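D-methionine-binding lipoprotein MetQ (Escherichia coli, PDB 4YAH) binds methionine as the substrate-binding lipoprotein of an ATP-driven ABC transport system that takes up D-methionine. Local coordinates at residues 38-42 and 204-208; 211-215 and 261-265. One frame throughout, in Å; residues are numbered along the deposited sequence.

Interaction 1 (38-42 and 204-208). With MET (methionine), chain B.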
loop_
_atom_site.group_PDB
_atom_site.type_symbol
_atom_site.label_atom_id
_atom_site.label_comp_id
_atom_site.label_asym_id
_atom_site.label_seq_id
_atom_site.Cartn_x
_atom_site.Cartn_y
_atom_site.Cartn_z
ATOM N N ILE A 38 -6.536 4.200 5.742
ATOM C CA ILE A 38 -5.441 5.166 5.873
ATOM C C ILE A 38 -5.861 6.548 5.366
ATOM O O ILE A 38 -6.506 6.662 4.314
ATOM C CB ILE A 38 -4.190 4.725 5.097
ATOM C CG1 ILE A 38 -3.872 3.253 5.352
ATOM C CG2 ILE A 38 -3.002 5.614 5.483
ATOM C CD1 ILE A 38 -3.582 2.920 6.791
ATOM N N VAL A 39 -5.472 7.597 6.094
ATOM C CA VAL A 39 -5.824 8.953 5.696
ATOM C C VAL A 39 -5.236 9.290 4.342
ATOM O O VAL A 39 -4.207 8.756 3.949
ATOM C CB VAL A 39 -5.345 10.004 6.722
ATOM C CG1 VAL A 39 -5.988 9.773 8.032
ATOM C CG2 VAL A 39 -3.858 9.953 6.902
ATOM N N GLY A 40 -5.918 10.173 3.629
ATOM C CA GLY A 40 -5.493 10.572 2.303
ATOM C C GLY A 40 -6.457 10.011 1.290
ATOM O O GLY A 40 -7.641 9.812 1.585
ATOM N N ALA A 41 -5.944 9.722 0.108
ATOM C CA ALA A 41 -6.789 9.338 -0.996
ATOM C C ALA A 41 -7.488 8.013 -0.710
ATOM O O ALA A 41 -8.587 7.795 -1.201
ATOM C CB ALA A 41 -5.991 9.247 -2.263
ATOM N N GLU A 42 -6.866 7.135 0.074
ATOM C CA GLU A 42 -7.503 5.846 0.367
ATOM C C GLU A 42 -8.737 6.071 1.242
ATOM O O GLU A 42 -9.753 5.394 1.081
ATOM C CB GLU A 42 -6.533 4.861 1.031
ATOM C CG GLU A 42 -5.456 4.358 0.044
ATOM C CD GLU A 42 -4.560 3.253 0.580
ATOM O OE1 GLU A 42 -3.472 3.039 -0.002
ATOM O OE2 GLU A 42 -4.922 2.583 1.559
ATOM N N THR A 204 -0.322 5.157 -1.217
ATOM C CA THR A 204 -1.000 5.581 0.026
ATOM C C THR A 204 -0.505 6.945 0.507
ATOM O O THR A 204 -1.274 7.867 0.756
ATOM C CB THR A 204 -0.740 4.597 1.185
ATOM O OG1 THR A 204 -1.000 3.250 0.772
ATOM C CG2 THR A 204 -1.602 4.938 2.388
ATOM N N TYR A 205 0.812 7.028 0.645
ATOM C CA TYR A 205 1.468 8.200 1.209
ATOM C C TYR A 205 1.904 9.201 0.142
ATOM O O TYR A 205 1.845 10.400 0.392
ATOM C CB TYR A 205 2.635 7.736 2.090
ATOM C CG TYR A 205 2.163 6.815 3.211
ATOM C CD1 TYR A 205 2.457 5.459 3.199
ATOM C CD2 TYR A 205 1.415 7.320 4.272
ATOM C CE1 TYR A 205 2.004 4.615 4.210
ATOM C CE2 TYR A 205 0.953 6.483 5.296
ATOM C CZ TYR A 205 1.261 5.134 5.252
ATOM O OH TYR A 205 0.827 4.291 6.264
ATOM N N ALA A 206 2.293 8.736 -1.048
ATOM C CA ALA A 206 2.581 9.649 -2.164
ATOM C C ALA A 206 1.383 10.548 -2.455
ATOM O O ALA A 206 1.522 11.745 -2.727
ATOM C CB ALA A 206 2.951 8.865 -3.402
ATOM N N SER A 207 0.189 9.977 -2.355
ATOM C CA SER A 207 -1.023 10.723 -2.662
ATOM C C SER A 207 -1.298 11.824 -1.622
ATOM O O SER A 207 -2.000 12.784 -1.911
ATOM C CB SER A 207 -2.224 9.782 -2.744
ATOM O OG SER A 207 -2.577 9.332 -1.455
ATOM N N GLN A 208 -0.753 11.683 -0.420
ATOM C CA GLN A 208 -0.939 12.696 0.617
ATOM C C GLN A 208 -0.291 14.027 0.248
ATOM O O GLN A 208 -0.752 15.072 0.697
ATOM C CB GLN A 208 -0.385 12.210 1.950
ATOM C CG GLN A 208 -1.148 11.011 2.523
ATOM C CD GLN A 208 -0.586 10.549 3.846
ATOM O OE1 GLN A 208 0.462 11.017 4.284
ATOM N NE2 GLN A 208 -1.267 9.607 4.482
HETATM N N MET B . -1.559 0.519 -0.252
HETATM C CA MET B . -0.229 -0.054 -0.043
HETATM C C MET B . 0.331 -0.514 -1.368
HETATM O O MET B . -0.378 -1.221 -2.092
HETATM C CB MET B . -0.289 -1.233 0.933
HETATM C CG MET B . 1.069 -1.771 1.356
HETATM S SD MET B . 0.983 -3.167 2.499
HETATM C CE MET B . 0.503 -2.324 4.006
HETATM O OXT MET B . 1.491 -0.202 -1.702
HETATM O O HOH W 1 -4.223 7.374 1.467
#
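Glu42 and Thr204 meet beside the bound methionine and form the tight end of this contact. Thr204 OG1 donates a 2.6 Å hydrogen bond to Glu42 OE1 and reaches it from above the carboxylate plane, 42° out of it. The extended Glu42 chain carries the carboxylate across to the threonine, whose OG1 is also hydrogen-bonded to Tyr69 OH. The same OE1 takes a weak hydrogen bond from the amino N of the methionine, 3.2 Å away. The methyl branch of Thr204 is also tightly set. With CG2 anti to the backbone N (chi1 -50° for OG1), this methyl presses on Ile38 CG2 at 3.5 Å, tighter than a usual carbon contact. It also lies over the centre of one face of the Tyr205 ring.

Away from the ligand the packing is looser and partly exposed. Gln208 NE2 donates to Val39 O at 3.1 Å, from above the carbonyl plane, and its stronger partner is Asn67. Water 1 bridges the backbones: it donates to Val39 O and Thr204 O and accepts from Glu42 N. Gly40 is the N-cap of helix 41-57. Its backbone angles, and the nearness of Gln208 CG, call for glycine. Ala41 CB rests on Ser207 OG at 3.5 Å, and that hydroxyl is bonded back to Thr204 O.

Glu42 and Thr204 belong to the methionine pocket, which Arg144, Asn202 and Asn229 help to complete. A carboxylate oxygen that also accepts from a neighbouring hydroxyl is suited to a positively charged amino group, so the pair probably helps the pocket recognise the amino group of its ligand.

Interaction 2 (211-215 and 261-265)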
loop_
_atom_site.group_PDB
_atom_site.type_symbol
_atom_site.label_atom_id
_atom_site.label_comp_id
_atom_site.label_asym_id
_atom_site.label_seq_id
_atom_site.Cartn_x
_atom_site.Cartn_y
_atom_site.Cartn_z
ATOM N N LEU A 211 1.186 13.436 -5.217
ATOM C CA LEU A 211 1.964 12.712 -6.216
ATOM C C LEU A 211 1.242 11.442 -6.641
ATOM O O LEU A 211 0.613 10.772 -5.819
ATOM C CB LEU A 211 3.341 12.350 -5.674
ATOM C CG LEU A 211 4.193 13.511 -5.175
ATOM C CD1 LEU A 211 5.510 12.986 -4.619
ATOM C CD2 LEU A 211 4.435 14.486 -6.287
ATOM N N THR A 212 1.332 11.129 -7.924
ATOM C CA THR A 212 0.853 9.852 -8.453
ATOM C C THR A 212 1.886 9.262 -9.390
ATOM O O THR A 212 2.693 9.984 -9.967
ATOM C CB THR A 212 -0.468 9.970 -9.231
ATOM O OG1 THR A 212 -0.268 10.765 -10.408
ATOM C CG2 THR A 212 -1.562 10.562 -8.366
ATOM N N PRO A 213 1.867 7.929 -9.555
ATOM C CA PRO A 213 2.871 7.336 -10.430
ATOM C C PRO A 213 2.858 7.912 -11.840
ATOM O O PRO A 213 3.934 8.204 -12.375
ATOM C CB PRO A 213 2.482 5.845 -10.429
ATOM C CG PRO A 213 1.934 5.650 -9.059
ATOM C CD PRO A 213 1.135 6.898 -8.792
ATOM N N ALA A 214 1.687 8.087 -12.443
ATOM C CA ALA A 214 1.664 8.463 -13.858
ATOM C C ALA A 214 2.152 9.890 -14.055
ATOM O O ALA A 214 2.732 10.207 -15.087
ATOM C CB ALA A 214 0.291 8.315 -14.436
ATOM N N LYS A 215 1.913 10.748 -13.076
ATOM C CA LYS A 215 2.241 12.163 -13.234
ATOM C C LYS A 215 3.650 12.461 -12.772
ATOM O O LYS A 215 4.342 13.271 -13.377
ATOM C CB LYS A 215 1.255 13.036 -12.456
ATOM C CG LYS A 215 1.510 14.529 -12.594
ATOM C CD LYS A 215 1.371 14.989 -14.039
ATOM C CE LYS A 215 1.367 16.510 -14.147
ATOM N NZ LYS A 215 2.587 17.121 -13.549
ATOM N N LYS A 261 -10.021 8.167 -10.560
ATOM C CA LYS A 261 -9.883 9.613 -10.618
ATOM C C LYS A 261 -8.788 10.095 -9.670
ATOM O O LYS A 261 -7.793 10.679 -10.104
ATOM C CB LYS A 261 -11.214 10.276 -10.274
ATOM C CG LYS A 261 -11.271 11.766 -10.561
ATOM C CD LYS A 261 -11.029 12.065 -12.036
ATOM C CE LYS A 261 -11.702 13.363 -12.469
ATOM N NZ LYS A 261 -11.401 14.500 -11.551
ATOM N N VAL A 262 -8.952 9.836 -8.377
ATOM C CA VAL A 262 -8.037 10.406 -7.395
ATOM C C VAL A 262 -6.623 9.836 -7.530
ATOM O O VAL A 262 -5.662 10.540 -7.240
ATOM C CB VAL A 262 -8.547 10.205 -5.952
ATOM C CG1 VAL A 262 -8.448 8.763 -5.525
ATOM C CG2 VAL A 262 -7.765 11.109 -4.983
ATOM N N PHE A 263 -6.475 8.591 -8.001
ATOM C CA PHE A 263 -5.135 8.018 -8.169
ATOM C C PHE A 263 -4.624 8.162 -9.606
ATOM O O PHE A 263 -3.619 7.561 -9.972
ATOM C CB PHE A 263 -5.117 6.538 -7.741
ATOM C CG PHE A 263 -5.275 6.347 -6.264
ATOM C CD1 PHE A 263 -4.277 6.745 -5.399
ATOM C CD2 PHE A 263 -6.433 5.775 -5.731
ATOM C CE1 PHE A 263 -4.417 6.598 -4.032
ATOM C CE2 PHE A 263 -6.579 5.620 -4.364
ATOM C CZ PHE A 263 -5.577 6.026 -3.511
ATOM N N ASN A 264 -5.330 8.946 -10.416
ATOM C CA ASN A 264 -4.884 9.232 -11.779
ATOM C C ASN A 264 -4.442 7.956 -12.527
ATOM O O ASN A 264 -3.324 7.871 -13.058
ATOM C CB ASN A 264 -3.756 10.266 -11.717
ATOM C CG ASN A 264 -3.321 10.744 -13.088
ATOM O OD1 ASN A 264 -4.145 10.909 -13.990
ATOM N ND2 ASN A 264 -2.017 10.964 -13.253
ATOM N N GLY A 265 -5.320 6.947 -12.535
ATOM C CA GLY A 265 -5.060 5.702 -13.249
ATOM C C GLY A 265 -4.156 4.725 -12.516
ATOM O O GLY A 265 -3.860 3.648 -13.024
HETATM O O HOH W 2 -0.793 6.884 -11.499
#
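Thr212 faces Asn264 at the centre of this small contact, their side chains crossing at about a right angle. It is the N-cap of helix 213-216. Its OG1 sits between the backbone N and the carbonyl carbon (chi1 65°), where it accepts a weak capping bond from Lys215 N at 3.4 Å. From the other segment Asn264 ND2 adds a second weak bond to OG1, 3.3 Å long but nearly straight at 166°. The methyl gives the apolar part: Thr212 CG2 lies 4.0 Å from Asn264 CB, with Phe263 O beside it. A valine here has no oxygen for Lys215 N or Asn264 ND2, which would probably weaken the cap and let the asparagine amide turn.

Next in sequence, Pro213 packs on Ala115 and Tyr117 of strand 115-117. Ala214 then comes back to the contact, its CB 3.7 Å from Asn264 ND2. Its backbone N donates to water 2 at 2.9 Å, and that water donates in turn to Asn264 O. The side chain of Lys215 adds its CB, 4.0 Å from Asn264 ND2, and then leads away.

The opposing segment is a helix end. Asn264, at positive phi, is the C-prime residue of a Schellman motif that closes helix 253-262. Phe263 turns its ring to Val45 and Tyr112. The start of short helix 213-216 thus meets the end of helix 253-262 through one hydroxyl, one amide and one water. With both direct bonds to the hydroxyl weak, the chemistry implies a light polar join, with Thr212 buried and Ala214, Lys215 and Asn264 toward the solvent.

Overall arrangement
From the N terminus, strand 32-38 runs into helix 41-57, and the turn between them supplies the first half of interaction 1. The chain then passes through most of both large sheets before helix 203-206 closes that loop, 162 residues on. Interaction 2 opens just afterwards at 211-215 and closes a shorter loop at 261-265, the end of helix 253-262. The two loops are in series; they neither nest nor cross. Their centres lie 11 Å apart, and they touch. Ala206 O and Leu211 N probably share a hydrogen bond, while Val262 and Phe263 pack on Ala41. Together they tie the region after strand 196-201 of the five-stranded sheet to helices flanking the six-stranded one.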